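Local coordinates for protein AvrRxo1-ORF1 (Xanthomonas oryzae pv. oryzicola, PDB 4Z8T) that is a type III effector that carries a polynucleotide kinase domain related to zeta toxins, probably phosphorylates a nucleotide substrate, and binds its partner AvrRxo1-ORF2, at residues A[7-12]-A[119-124]; A[37-42]-A[113-118]; A[139-144]-A[152-157]. All coordinates share one frame; numbering follows the deposited sequence.

Contact 1 of 3, residues A[7-12]-A[119-124]; sequences DEIYGL and KIFSSA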
loop_
_atom_site.group_PDB
_atom_site.type_symbol
_atom_site.label_atom_id
_atom_site.label_comp_id
_atom_site.label_asym_id
_atom_site.label_seq_id
_atom_site.Cartn_x
_atom_site.Cartn_y
_atom_site.Cartn_z
ATOM N N ASP A 7 -30.185 15.692 -25.175
ATOM C CA ASP A 7 -29.680 16.723 -26.068
ATOM C C ASP A 7 -29.983 16.351 -27.515
ATOM O O ASP A 7 -30.247 17.222 -28.346
ATOM C CB ASP A 7 -28.185 16.985 -25.846
ATOM C CG ASP A 7 -27.339 15.728 -25.934
ATOM O OD1 ASP A 7 -27.882 14.608 -25.846
ATOM O OD2 ASP A 7 -26.102 15.869 -26.073
ATOM N N GLU A 8 -29.974 15.055 -27.802
ATOM C CA GLU A 8 -30.319 14.569 -29.138
ATOM C C GLU A 8 -31.833 14.554 -29.374
ATOM O O GLU A 8 -32.299 14.894 -30.462
ATOM C CB GLU A 8 -29.718 13.178 -29.372
ATOM C CG GLU A 8 -28.198 13.187 -29.523
ATOM C CD GLU A 8 -27.500 12.186 -28.613
ATOM O OE1 GLU A 8 -27.778 10.970 -28.725
ATOM O OE2 GLU A 8 -26.669 12.618 -27.781
ATOM N N ILE A 9 -32.592 14.167 -28.353
ATOM C CA ILE A 9 -34.053 14.112 -28.441
ATOM C C ILE A 9 -34.675 15.505 -28.589
ATOM O O ILE A 9 -35.591 15.711 -29.396
ATOM C CB ILE A 9 -34.656 13.413 -27.194
ATOM C CG1 ILE A 9 -34.230 11.942 -27.146
ATOM C CG2 ILE A 9 -36.179 13.547 -27.158
ATOM C CD1 ILE A 9 -34.579 11.230 -25.848
ATOM N N TYR A 10 -34.182 16.464 -27.810
ATOM C CA TYR A 10 -34.808 17.784 -27.769
ATOM C C TYR A 10 -34.040 18.857 -28.537
ATOM O O TYR A 10 -34.502 19.992 -28.659
ATOM C CB TYR A 10 -35.078 18.205 -26.318
ATOM C CG TYR A 10 -36.075 17.291 -25.640
ATOM C CD1 TYR A 10 -37.425 17.336 -25.968
ATOM C CD2 TYR A 10 -35.668 16.369 -24.688
ATOM C CE1 TYR A 10 -38.335 16.489 -25.358
ATOM C CE2 TYR A 10 -36.569 15.528 -24.076
ATOM C CZ TYR A 10 -37.902 15.594 -24.417
ATOM O OH TYR A 10 -38.790 14.748 -23.807
ATOM N N GLY A 11 -32.879 18.493 -29.069
ATOM C CA GLY A 11 -32.120 19.417 -29.895
ATOM C C GLY A 11 -32.786 19.580 -31.249
ATOM O O GLY A 11 -33.477 18.670 -31.720
ATOM N N LEU A 12 -32.582 20.733 -31.876
ATOM C CA LEU A 12 -33.178 20.998 -33.181
ATOM C C LEU A 12 -32.154 20.963 -34.303
ATOM O O LEU A 12 -31.172 21.703 -34.276
ATOM C CB LEU A 12 -33.891 22.351 -33.187
ATOM C CG LEU A 12 -35.238 22.393 -32.475
ATOM C CD1 LEU A 12 -35.823 23.799 -32.501
ATOM C CD2 LEU A 12 -36.196 21.385 -33.098
ATOM N N LYS A 119 -39.925 9.634 -13.443
ATOM C CA LYS A 119 -38.636 9.614 -14.127
ATOM C C LYS A 119 -38.720 8.687 -15.323
ATOM O O LYS A 119 -38.992 7.493 -15.178
ATOM C CB LYS A 119 -37.517 9.130 -13.200
ATOM C CG LYS A 119 -37.075 10.130 -12.152
ATOM C CD LYS A 119 -35.963 9.544 -11.279
ATOM C CE LYS A 119 -35.439 10.572 -10.288
ATOM N NZ LYS A 119 -34.275 10.051 -9.502
ATOM N N ILE A 120 -38.474 9.233 -16.506
ATOM C CA ILE A 120 -38.524 8.429 -17.710
ATOM C C ILE A 120 -37.211 8.406 -18.489
ATOM O O ILE A 120 -37.047 7.612 -19.421
ATOM C CB ILE A 120 -39.696 8.863 -18.585
ATOM C CG1 ILE A 120 -39.621 10.355 -18.867
ATOM C CG2 ILE A 120 -41.006 8.553 -17.883
ATOM C CD1 ILE A 120 -39.014 10.659 -20.187
ATOM N N PHE A 121 -36.276 9.276 -18.107
ATOM C CA PHE A 121 -34.926 9.252 -18.664
ATOM C C PHE A 121 -33.935 8.872 -17.567
ATOM O O PHE A 121 -34.147 9.190 -16.402
ATOM C CB PHE A 121 -34.532 10.628 -19.196
ATOM C CG PHE A 121 -35.363 11.104 -20.347
ATOM C CD1 PHE A 121 -35.461 10.351 -21.507
ATOM C CD2 PHE A 121 -36.011 12.333 -20.284
ATOM C CE1 PHE A 121 -36.225 10.811 -22.583
ATOM C CE2 PHE A 121 -36.776 12.796 -21.354
ATOM C CZ PHE A 121 -36.878 12.034 -22.502
ATOM N N SER A 122 -32.855 8.202 -17.946
ATOM C CA SER A 122 -31.815 7.838 -16.983
ATOM C C SER A 122 -30.902 9.025 -16.716
ATOM O O SER A 122 -30.897 9.998 -17.473
ATOM C CB SER A 122 -30.981 6.686 -17.520
ATOM O OG SER A 122 -30.198 7.093 -18.626
ATOM N N SER A 123 -30.125 8.947 -15.640
ATOM C CA SER A 123 -29.159 10.001 -15.348
ATOM C C SER A 123 -28.227 10.232 -16.525
ATOM O O SER A 123 -27.941 11.374 -16.882
ATOM C CB SER A 123 -28.341 9.653 -14.100
ATOM O OG SER A 123 -29.164 9.676 -12.949
ATOM N N ALA A 124 -27.738 9.155 -17.124
ATOM C CA ALA A 124 -26.828 9.295 -18.250
ATOM C C ALA A 124 -27.511 9.982 -19.430
ATOM O O ALA A 124 -26.895 10.772 -20.145
ATOM C CB ALA A 124 -26.265 7.945 -18.659
#
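The phenolic oxygen of Tyr10 is the one polar atom that reaches across, and it meets carbon: OH lies 3.6 Å from CZ of Phe121, at the edge of the phenylalanine ring and near its plane. The relation is mutual, because CZ of Phe121 in turn stands at the edge of the tyrosine ring, with Tyr10 CE2 3.8 Å from Phe121 CZ. The two rings therefore meet rim against rim, without a stacked face, and no hydrogen bond joins the segments. Both come from opposite directions with the same first torsion, each CG set opposite its own carbonyl carbon (chi1 -64° in Tyr10 and in Phe121), which sends the rings into the gap between backbones whose closest CA atoms, of Ile9 and Phe121, are 11.0 Å apart. Ile9 uses its two branches on different partners. Its CD1 approaches Phe121 CE1 at 3.7 Å, while its CG2 rests over the centre of the Tyr10 ring, 3.6 Å above the plane. Phe121 is likewise flanked from its own side, since CD1 of Ile120 lies over the centre of one of its faces. In fold terms, a short N-terminal helix, 6-10, is packed here against the loop leading into helix 123-141 of a P-loop kinase domain. Ser122 is the N-cap of that helix: its side chain caps a backbone N further on, and its own N bonds to Gln125 OE1, consistent with a capping box. Ser123, the next residue, packs on Trp97 of the AvrRxo1-ORF2 chain. On the N-terminal side, Tyr10 has a cation-pi partner in Arg36, and Glu8 OE2 forms a salt bridge with Arg22 NH1.

Contact 2 of 3, residues A[37-42]-A[113-118]; sequences RKLHEK and KSETGA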
loop_
_atom_site.group_PDB
_atom_site.type_symbol
_atom_site.label_atom_id
_atom_site.label_comp_id
_atom_site.label_asym_id
_atom_site.label_seq_id
_atom_site.Cartn_x
_atom_site.Cartn_y
_atom_site.Cartn_z
ATOM N N ARG A 37 -36.906 24.419 -24.182
ATOM C CA ARG A 37 -36.405 25.759 -23.914
ATOM C C ARG A 37 -37.111 26.332 -22.691
ATOM O O ARG A 37 -36.476 26.929 -21.813
ATOM C CB ARG A 37 -36.674 26.631 -25.146
ATOM C CG ARG A 37 -35.784 27.844 -25.309
ATOM C CD ARG A 37 -35.662 28.234 -26.785
ATOM N NE ARG A 37 -36.929 28.220 -27.506
ATOM C CZ ARG A 37 -37.083 27.749 -28.742
ATOM N NH1 ARG A 37 -36.050 27.253 -29.403
ATOM N NH2 ARG A 37 -38.276 27.776 -29.319
ATOM N N LYS A 38 -38.424 26.133 -22.621
ATOM C CA LYS A 38 -39.210 26.621 -21.492
ATOM C C LYS A 38 -38.824 25.926 -20.185
ATOM O O LYS A 38 -38.753 26.571 -19.138
ATOM C CB LYS A 38 -40.706 26.437 -21.755
ATOM C CG LYS A 38 -41.288 27.354 -22.823
ATOM C CD LYS A 38 -42.793 27.109 -22.954
ATOM C CE LYS A 38 -43.367 27.644 -24.269
ATOM N NZ LYS A 38 -43.454 29.128 -24.311
ATOM N N LEU A 39 -38.597 24.618 -20.252
ATOM C CA LEU A 39 -38.177 23.855 -19.073
ATOM C C LEU A 39 -36.833 24.366 -18.574
ATOM O O LEU A 39 -36.627 24.532 -17.361
ATOM C CB LEU A 39 -38.084 22.361 -19.403
ATOM C CG LEU A 39 -37.617 21.446 -18.264
ATOM C CD1 LEU A 39 -38.506 21.607 -17.038
ATOM C CD2 LEU A 39 -37.586 19.989 -18.727
ATOM N N HIS A 40 -35.923 24.616 -19.508
ATOM C CA HIS A 40 -34.610 25.163 -19.153
ATOM C C HIS A 40 -34.756 26.473 -18.406
ATOM O O HIS A 40 -34.100 26.693 -17.386
ATOM C CB HIS A 40 -33.758 25.395 -20.400
ATOM C CG HIS A 40 -33.337 24.139 -21.086
ATOM N ND1 HIS A 40 -32.789 24.125 -22.350
ATOM C CD2 HIS A 40 -33.390 22.842 -20.684
ATOM C CE1 HIS A 40 -32.516 22.880 -22.697
ATOM N NE2 HIS A 40 -32.876 22.082 -21.705
ATOM N N GLU A 41 -35.601 27.358 -18.929
ATOM C CA GLU A 41 -35.781 28.671 -18.327
ATOM C C GLU A 41 -36.339 28.543 -16.917
ATOM O O GLU A 41 -35.926 29.260 -16.000
ATOM C CB GLU A 41 -36.686 29.544 -19.214
ATOM C CG GLU A 41 -36.050 29.876 -20.560
ATOM C CD GLU A 41 -37.055 30.313 -21.625
ATOM O OE1 GLU A 41 -38.269 30.403 -21.331
ATOM O OE2 GLU A 41 -36.620 30.562 -22.769
ATOM N N LYS A 42 -37.270 27.615 -16.742
ATOM C CA LYS A 42 -37.882 27.393 -15.446
ATOM C C LYS A 42 -36.849 26.882 -14.446
ATOM O O LYS A 42 -36.771 27.374 -13.325
ATOM C CB LYS A 42 -39.022 26.384 -15.547
ATOM C CG LYS A 42 -39.743 26.198 -14.226
ATOM C CD LYS A 42 -40.805 25.109 -14.273
ATOM C CE LYS A 42 -40.188 23.723 -14.202
ATOM N NZ LYS A 42 -41.209 22.681 -13.864
ATOM N N LYS A 113 -37.573 13.705 -15.159
ATOM C CA LYS A 113 -39.029 13.603 -15.061
ATOM C C LYS A 113 -39.724 14.394 -16.175
ATOM O O LYS A 113 -40.809 14.010 -16.618
ATOM C CB LYS A 113 -39.547 13.987 -13.657
ATOM C CG LYS A 113 -39.356 15.428 -13.257
ATOM C CD LYS A 113 -39.907 15.740 -11.842
ATOM C CE LYS A 113 -40.161 17.242 -11.642
ATOM N NZ LYS A 113 -40.772 17.608 -10.336
ATOM N N SER A 114 -39.100 15.486 -16.628
ATOM C CA SER A 114 -39.630 16.271 -17.756
ATOM C C SER A 114 -41.066 16.762 -17.522
ATOM O O SER A 114 -41.876 16.824 -18.465
ATOM C CB SER A 114 -39.542 15.463 -19.056
ATOM O OG SER A 114 -38.192 15.204 -19.413
ATOM N N GLU A 115 -41.366 17.102 -16.267
ATOM C CA GLU A 115 -42.676 17.603 -15.842
ATOM C C GLU A 115 -43.815 16.612 -16.043
ATOM O O GLU A 115 -44.989 16.995 -15.965
ATOM C CB GLU A 115 -43.007 18.931 -16.525
ATOM C CG GLU A 115 -41.999 20.039 -16.272
ATOM C CD GLU A 115 -42.383 21.348 -16.931
ATOM O OE1 GLU A 115 -43.031 21.325 -18.004
ATOM O OE2 GLU A 115 -42.050 22.412 -16.370
ATOM N N THR A 116 -43.473 15.345 -16.275
ATOM C CA THR A 116 -44.493 14.319 -16.504
ATOM C C THR A 116 -44.972 13.641 -15.236
ATOM O O THR A 116 -46.006 12.973 -15.248
ATOM C CB THR A 116 -44.022 13.225 -17.477
ATOM O OG1 THR A 116 -43.086 12.361 -16.816
ATOM C CG2 THR A 116 -43.388 13.836 -18.711
ATOM N N GLY A 117 -44.212 13.788 -14.154
ATOM C CA GLY A 117 -44.590 13.193 -12.887
ATOM C C GLY A 117 -43.857 11.916 -12.521
ATOM O O GLY A 117 -44.029 11.390 -11.415
ATOM N N ALA A 118 -43.050 11.402 -13.448
ATOM C CA ALA A 118 -42.270 10.199 -13.206
ATOM C C ALA A 118 -40.960 10.291 -13.961
ATOM O O ALA A 118 -40.887 10.955 -14.995
ATOM C CB ALA A 118 -43.046 8.954 -13.637
#
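Leu39 of the long helix 34-60 is the first residue of 37-42 to touch the loop after helix 108-113, which folds as a type I' beta turn from Lys113 to Thr116. Its CG lies anti to the backbone N (chi1 178°), and CD1 passes alongside the Glu115 chain, 3.7 Å from Glu115 OE2 and 3.9 Å from Glu115 CG. The other branch makes a looser contact, with Leu39 CD2 4.4 Å from Ser114 CA. His40 turns to a different side of the helix, where NE2 bonds to Glu129 OE2 and the ring meets Trp32 edge-to-face. One turn on from Leu39, Lys42 returns to the loop. Its chain is extended except for a bend at chi3 (77°), and it approaches Glu115 from the opposite direction to make a salt bridge, NZ to OE2, of 2.7 Å. The carboxylate uses the anti lone pair of OE2, on the side away from its other oxygen, and Lys42 CE also closes to 3.1 Å from Glu115 OE2. The same carboxylate oxygen thus meets the ammonium of Lys42 and the CD1 methyl of Leu39. Lys113 NZ lies 6.2 Å from Lys42 NZ, a like charge whose effect on Lys42 the carboxylate of Glu115 probably offsets in part. Ser114 points its CB away from the helix; its OG instead bonds to Leu111 O and Arg36 NH1. The turn presenting Glu115 is fastened at Lys113 O, which accepts from both Thr116 N and Thr116 OG1, the latter at 2.8 Å and in the carbonyl plane.

Contact 3 of 3, residues A[139-144]-A[152-157]; sequences GGLRSQ and ASIVVD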
loop_
_atom_site.group_PDB
_atom_site.type_symbol
_atom_site.label_atom_id
_atom_site.label_comp_id
_atom_site.label_asym_id
_atom_site.label_seq_id
_atom_site.Cartn_x
_atom_site.Cartn_y
_atom_site.Cartn_z
ATOM N N GLY A 139 -22.424 30.702 -15.404
ATOM C CA GLY A 139 -22.146 31.905 -16.171
ATOM C C GLY A 139 -22.874 33.129 -15.651
ATOM O O GLY A 139 -22.295 34.219 -15.561
ATOM N N GLY A 140 -24.148 32.957 -15.317
ATOM C CA GLY A 140 -24.957 34.041 -14.801
ATOM C C GLY A 140 -24.572 34.426 -13.386
ATOM O O GLY A 140 -24.804 35.558 -12.963
ATOM N N LEU A 141 -23.989 33.483 -12.649
ATOM C CA LEU A 141 -23.567 33.753 -11.278
ATOM C C LEU A 141 -22.282 34.556 -11.224
ATOM O O LEU A 141 -22.004 35.213 -10.216
ATOM C CB LEU A 141 -23.364 32.449 -10.501
ATOM C CG LEU A 141 -24.642 31.722 -10.086
ATOM C CD1 LEU A 141 -24.319 30.389 -9.412
ATOM C CD2 LEU A 141 -25.438 32.608 -9.164
ATOM N N ARG A 142 -21.481 34.467 -12.267
ATOM C CA ARG A 142 -20.164 35.086 -12.296
ATOM C C ARG A 142 -20.166 36.519 -11.780
ATOM O O ARG A 142 -19.427 36.852 -10.899
ATOM C CB ARG A 142 -19.558 34.997 -13.701
ATOM C CG ARG A 142 -18.098 35.374 -13.865
ATOM C CD ARG A 142 -17.466 34.910 -15.233
ATOM N NE ARG A 142 -16.000 35.007 -15.269
ATOM C CZ ARG A 142 -15.187 33.953 -15.274
ATOM N NH1 ARG A 142 -13.879 34.112 -15.278
ATOM N NH2 ARG A 142 -15.670 32.724 -15.278
ATOM N N SER A 143 -21.035 37.336 -12.338
ATOM C CA SER A 143 -21.106 38.738 -11.926
ATOM C C SER A 143 -22.395 39.085 -11.193
ATOM O O SER A 143 -22.740 40.261 -11.046
ATOM C CB SER A 143 -20.902 39.658 -13.134
ATOM O OG SER A 143 -21.767 39.293 -14.196
ATOM N N GLN A 144 -23.096 38.057 -10.713
ATOM C CA GLN A 144 -24.312 38.248 -9.928
ATOM C C GLN A 144 -24.065 39.061 -8.651
ATOM O O GLN A 144 -23.120 38.789 -7.894
ATOM C CB GLN A 144 -24.913 36.887 -9.559
ATOM C CG GLN A 144 -26.194 36.980 -8.761
ATOM C CD GLN A 144 -27.322 37.587 -9.565
ATOM O OE1 GLN A 144 -27.592 37.159 -10.688
ATOM N NE2 GLN A 144 -27.975 38.598 -9.002
ATOM N N ALA A 152 -22.102 38.253 -5.359
ATOM C CA ALA A 152 -22.714 37.146 -4.635
ATOM C C ALA A 152 -21.723 36.016 -4.359
ATOM O O ALA A 152 -21.003 35.576 -5.252
ATOM C CB ALA A 152 -23.886 36.594 -5.438
ATOM N N SER A 153 -21.721 35.522 -3.127
ATOM C CA SER A 153 -20.980 34.302 -2.811
ATOM C C SER A 153 -21.668 33.128 -3.486
ATOM O O SER A 153 -22.893 33.114 -3.641
ATOM C CB SER A 153 -20.938 34.064 -1.305
ATOM O OG SER A 153 -20.007 34.942 -0.689
ATOM N N ILE A 154 -20.879 32.144 -3.894
ATOM C CA ILE A 154 -21.420 30.999 -4.622
ATOM C C ILE A 154 -20.776 29.720 -4.114
ATOM O O ILE A 154 -19.730 29.747 -3.470
ATOM C CB ILE A 154 -21.216 31.125 -6.158
ATOM C CG1 ILE A 154 -19.723 31.143 -6.512
ATOM C CG2 ILE A 154 -21.910 32.366 -6.696
ATOM C CD1 ILE A 154 -19.440 31.264 -8.026
ATOM N N VAL A 155 -21.408 28.593 -4.416
ATOM C CA VAL A 155 -20.899 27.301 -3.973
ATOM C C VAL A 155 -20.694 26.394 -5.165
ATOM O O VAL A 155 -21.607 26.209 -5.971
ATOM C CB VAL A 155 -21.879 26.601 -3.007
ATOM C CG1 VAL A 155 -21.259 25.307 -2.470
ATOM C CG2 VAL A 155 -22.257 27.517 -1.876
ATOM N N VAL A 156 -19.494 25.834 -5.286
ATOM C CA VAL A 156 -19.183 24.920 -6.376
ATOM C C VAL A 156 -18.997 23.546 -5.763
ATOM O O VAL A 156 -18.107 23.322 -4.947
ATOM C CB VAL A 156 -17.927 25.350 -7.155
ATOM C CG1 VAL A 156 -17.629 24.361 -8.294
ATOM C CG2 VAL A 156 -18.121 26.745 -7.720
ATOM N N ASP A 157 -19.898 22.647 -6.144
ATOM C CA ASP A 157 -20.007 21.326 -5.584
ATOM C C ASP A 157 -19.726 20.335 -6.714
ATOM O O ASP A 157 -20.650 19.840 -7.350
ATOM C CB ASP A 157 -21.450 21.171 -5.099
ATOM C CG ASP A 157 -21.693 19.872 -4.402
ATOM O OD1 ASP A 157 -20.709 19.175 -4.067
ATOM O OD2 ASP A 157 -22.879 19.555 -4.179
#
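Ala152 N donates to Gln144 O at 2.8 Å with an N-H...O angle of 167°, a nearly straight bond whose donor is tilted 22° from the carbonyl plane and which draws the two CA atoms to 5.6 Å. The acceptor residue closes a type I beta turn that begins at Leu141, so the chain leaves its helix, turns, and is tied to the residue that leads into the next strand. The methyl of Ala152 sits 4.1 Å from CG of Gln144, whose chain then bends at chi2 and carries the amide off. Deeper in, Leu141 and Ile154 slide past each other in opposite directions: CG2 of Ile154 touches both CB and CD1 of Leu141, each at 4.1 Å. That branch is available because Ile154 places CG1 between its backbone N and carbonyl carbon (chi1 63°), putting CG2 opposite the carbonyl carbon. Arg178 ties both segments together from outside, bonding to the carbonyl oxygens of Leu141, Arg142 and Ala152. Helix 34-60 adds Ala51 against Leu141 and Ala55 against Ala152. The result is a helix-to-strand connection of the P-loop NTPase fold: helix 123-141 packs against strand 154-157, which pairs in parallel with strand 66-71, the one running into the putative Walker A loop.

Contacts 1 and 2 lie toward one side of the chain and touch: Phe121 CE2 is 3.4 Å from Ser114 OG. Along the sequence contact 2 is nested inside the loop that contact 1 closes, so the linker between helices 108-113 and 123-141 meets helices 6-10 and 34-60, through the rims of two aromatic rings and an isoleucine methyl in contact 1 and a salt bridge in contact 2. Both are only partly buried. Contact 3 is buried, about 26 Å centre to centre from contact 1, yet both use helix 123-141, one just ahead of its start and the other at its end. There, beside the sheet, a backbone hydrogen bond and aliphatic packing stand in place of the salt bridge of contact 2.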